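PDB 5MPO: molybdopterin synthase catalytic subunit from Homo sapiens, which uses sulfur from the thiocarboxylated small subunit MOCS2A to convert precursor Z into molybdopterin, as the catalytic subunit of molybdopterin synthase. Local coordinates for residues P72-E77 / A135-W140. Numbering follows the deposited sequence.
Sequences PMAENE and AKVPIW
The first turn of helix 73-88 packs against the inverse gamma turn centred on Pro-138, where the chain passes from helix 119-136 into strand 139-145. The pyrrolidine ring of Pro-138 presents its CG and CD edge to the helix. CG rests on the backbone of Ala-74, 3.8 Å from its N, and CD faces Ala-74 CA at 3.9 Å, a close approach consistent with the small side chain of Ala-74. Met-73 runs past the same ring at about a right angle, its SD 4.0 Å from Pro-138 CG; with CG anti to the backbone N (chi1 -171°), the extended chain carries the thioether across the CG end of the ring.

Val-137 divides its two methyls between residues about one turn apart, Ala-74 and Glu-77. CG1 meets the methyl of Ala-74, with 3.7 Å between Val-137 CG1 and Ala-74 CB, whereas CG2 comes within 3.9 Å of Glu-77 CB. Val-78 and Ile-81, farther along helix 73-88, also touch Val-137, and Phe-24 of strand 20-25 joins Ala-74 and Ile-139.

Glu-77 contributes mainly its aliphatic part: its CG lies 4.2 Å from Pro-138 CD. A bend at chi2 (-62°) folds the carboxylate back, and OE2 forms a salt bridge with Lys-80 on the same helix. No hydrogen bond joins the two segments. Beyond the turn, the backbone pairs with strand 60-69 through Trp-140 and Glu-68, while Lys-136 O, Ile-139 and Trp-140 NE1 form hydrogen bonds to another protein chain. The contact thus sets the start of helix 73-88 against the turn that links helix 119-136 to strand 139-145 in the MoaE fold, a largely apolar junction leading into the strand that carries the predicted substrate-binding residue Lys-141.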
ATOM      1  N   PRO C  72       8.649  21.324  15.372  1.00 57.92           N
ATOM      2  CA  PRO C  72       8.228  21.013  14.020  1.00 60.54           C
ATOM      3  C   PRO C  72       9.236  20.267  13.139  1.00 55.62           C
ATOM      4  O   PRO C  72       8.975  20.145  11.939  1.00 50.28           O
ATOM      5  CB  PRO C  72       7.981  22.429  13.434  1.00 65.17           C
ATOM      6  CG  PRO C  72       8.872  23.337  14.235  1.00 57.95           C
ATOM      7  CD  PRO C  72       9.416  22.575  15.407  1.00 57.45           C
ATOM      8  N   MET C  73      10.352  19.773  13.688  1.00 52.70           N
ATOM      9  CA  MET C  73      11.378  19.143  12.855  1.00 48.79           C
ATOM     10  C   MET C  73      10.840  17.888  12.129  1.00 48.42           C
ATOM     11  O   MET C  73      11.194  17.619  10.983  1.00 46.96           O
ATOM     12  CB  MET C  73      12.581  18.711  13.690  1.00 48.22           C
ATOM     13  CG  MET C  73      13.776  18.257  12.847  1.00 48.93           C
ATOM     14  SD  MET C  73      15.109  17.573  13.833  1.00 49.05           S
ATOM     15  CE  MET C  73      16.279  16.889  12.652  1.00 46.30           C
ATOM     16  N   ALA C  74      10.021  17.115  12.820  1.00 41.43           N
ATOM     17  CA  ALA C  74       9.450  15.907  12.237  1.00 45.24           C
ATOM     18  C   ALA C  74       8.613  16.268  11.038  1.00 46.17           C
ATOM     19  O   ALA C  74       8.645  15.574  10.030  1.00 43.18           O
ATOM     20  CB  ALA C  74       8.597  15.189  13.238  1.00 43.78           C
ATOM     21  N   GLU C  75       7.918  17.387  11.144  1.00 44.46           N
ATOM     22  CA  GLU C  75       7.249  17.976   9.991  1.00 51.10           C
ATOM     23  C   GLU C  75       8.182  18.305   8.831  1.00 50.27           C
ATOM     24  O   GLU C  75       7.944  17.885   7.682  1.00 44.73           O
ATOM     25  CB  GLU C  75       6.488  19.202  10.377  1.00 57.22           C
ATOM     26  CG  GLU C  75       5.254  19.383   9.519  1.00 73.74           C
ATOM     27  CD  GLU C  75       4.185  20.159  10.242  1.00 92.89           C
ATOM     28  OE1 GLU C  75       3.413  20.861   9.534  1.00 93.08           O
ATOM     29  OE2 GLU C  75       4.142  20.048  11.506  1.00 84.77           O
ATOM     30  N   ASN C  76       9.260  19.018   9.131  1.00 51.15           N
ATOM     31  CA  ASN C  76      10.186  19.389   8.086  1.00 46.76           C
ATOM     32  C   ASN C  76      10.769  18.123   7.427  1.00 49.07           C
ATOM     33  O   ASN C  76      10.971  18.104   6.176  1.00 46.73           O
ATOM     34  CB  ASN C  76      11.301  20.285   8.600  1.00 43.63           C
ATOM     35  CG  ASN C  76      12.037  21.006   7.467  1.00 51.58           C
ATOM     36  OD1 ASN C  76      11.402  21.651   6.627  1.00 58.27           O
ATOM     37  ND2 ASN C  76      13.382  20.905   7.434  1.00 50.25           N
ATOM     38  N   GLU C  77      11.001  17.085   8.238  1.00 42.90           N
ATOM     39  CA  GLU C  77      11.716  15.904   7.758  1.00 45.13           C
ATOM     40  C   GLU C  77      10.802  15.112   6.844  1.00 40.71           C
ATOM     41  O   GLU C  77      11.220  14.640   5.805  1.00 42.46           O
ATOM     42  CB  GLU C  77      12.272  15.011   8.870  1.00 45.66           C
ATOM     43  CG  GLU C  77      13.567  15.490   9.508  1.00 44.72           C
ATOM     44  CD  GLU C  77      14.777  15.602   8.619  1.00 50.81           C
ATOM     45  OE1 GLU C  77      15.237  14.595   8.045  1.00 61.20           O
ATOM     46  OE2 GLU C  77      15.355  16.714   8.576  1.00 54.98           O
ATOM     47  N   ALA C 135      13.569   5.692   9.618  1.00 49.11           N
ATOM     48  CA  ALA C 135      14.998   5.909   9.684  1.00 47.87           C
ATOM     49  C   ALA C 135      15.427   7.368  10.055  1.00 51.79           C
ATOM     50  O   ALA C 135      16.491   7.586  10.559  1.00 61.04           O
ATOM     51  CB  ALA C 135      15.575   5.569   8.317  1.00 46.32           C
ATOM     52  N   LYS C 136      14.614   8.353   9.733  1.00 48.42           N
ATOM     53  CA  LYS C 136      15.039   9.729   9.703  1.00 47.47           C
ATOM     54  C   LYS C 136      14.204  10.695  10.510  1.00 49.34           C
ATOM     55  O   LYS C 136      14.714  11.705  10.892  1.00 52.19           O
ATOM     56  CB  LYS C 136      15.025  10.202   8.250  1.00 48.18           C
ATOM     57  CG  LYS C 136      16.378  10.590   7.678  1.00 57.79           C
ATOM     58  CD  LYS C 136      17.413   9.466   7.665  1.00 57.21           C
ATOM     59  CE  LYS C 136      18.734  10.119   7.343  1.00 60.31           C
ATOM     60  NZ  LYS C 136      19.827   9.133   7.376  1.00 62.14           N
ATOM     61  N   VAL C 137      12.933  10.395  10.771  1.00 47.38           N
ATOM     62  CA  VAL C 137      12.033  11.347  11.364  1.00 45.34           C
ATOM     63  C   VAL C 137      12.039  11.221  12.900  1.00 52.91           C
ATOM     64  O   VAL C 137      11.788  10.133  13.405  1.00 48.02           O
ATOM     65  CB  VAL C 137      10.640  11.219  10.733  1.00 43.26           C
ATOM     66  CG1 VAL C 137       9.633  12.233  11.275  1.00 41.64           C
ATOM     67  CG2 VAL C 137      10.771  11.469   9.212  1.00 43.83           C
ATOM     68  N   PRO C 138      12.320  12.348  13.643  1.00 55.87           N
ATOM     69  CA  PRO C 138      12.459  12.361  15.110  1.00 55.62           C
ATOM     70  C   PRO C 138      11.148  12.118  15.832  1.00 52.07           C
ATOM     71  O   PRO C 138      10.455  13.054  16.213  1.00 51.79           O
ATOM     72  CB  PRO C 138      13.022  13.748  15.386  1.00 58.53           C
ATOM     73  CG  PRO C 138      12.470  14.573  14.331  1.00 57.27           C
ATOM     74  CD  PRO C 138      12.503  13.702  13.113  1.00 52.30           C
ATOM     75  N   ILE C 139      10.793  10.831  15.895  1.00 52.27           N
ATOM     76  CA  ILE C 139       9.599  10.308  16.545  1.00 48.57           C
ATOM     77  C   ILE C 139      10.073   9.076  17.320  1.00 50.99           C
ATOM     78  O   ILE C 139      11.104   8.484  16.956  1.00 48.89           O
ATOM     79  CB  ILE C 139       8.545   9.858  15.535  1.00 49.98           C
ATOM     80  CG1 ILE C 139       8.120  10.985  14.611  1.00 54.65           C
ATOM     81  CG2 ILE C 139       7.282   9.352  16.221  1.00 52.98           C
ATOM     82  CD1 ILE C 139       7.585  10.465  13.298  1.00 59.54           C
ATOM     83  N   TRP C 140       9.388   8.746  18.419  1.00 47.03           N
ATOM     84  CA  TRP C 140       9.829   7.684  19.349  1.00 51.78           C
ATOM     85  C   TRP C 140       8.608   7.057  19.964  1.00 48.67           C
ATOM     86  O   TRP C 140       7.648   7.780  20.217  1.00 46.83           O
ATOM     87  CB  TRP C 140      10.710   8.232  20.519  1.00 50.14           C
ATOM     88  CG  TRP C 140      11.945   8.872  20.102  1.00 47.68           C
ATOM     89  CD1 TRP C 140      13.178   8.286  19.958  1.00 55.88           C
ATOM     90  CD2 TRP C 140      12.102  10.259  19.753  1.00 48.80           C
ATOM     91  NE1 TRP C 140      14.105   9.223  19.499  1.00 57.97           N
ATOM     92  CE2 TRP C 140      13.468  10.444  19.376  1.00 49.20           C
ATOM     93  CE3 TRP C 140      11.222  11.370  19.736  1.00 44.07           C
ATOM     94  CZ2 TRP C 140      13.981  11.701  19.004  1.00 46.17           C
ATOM     95  CZ3 TRP C 140      11.715  12.603  19.315  1.00 45.98           C
ATOM     96  CH2 TRP C 140      13.103  12.766  18.971  1.00 44.45           C
TER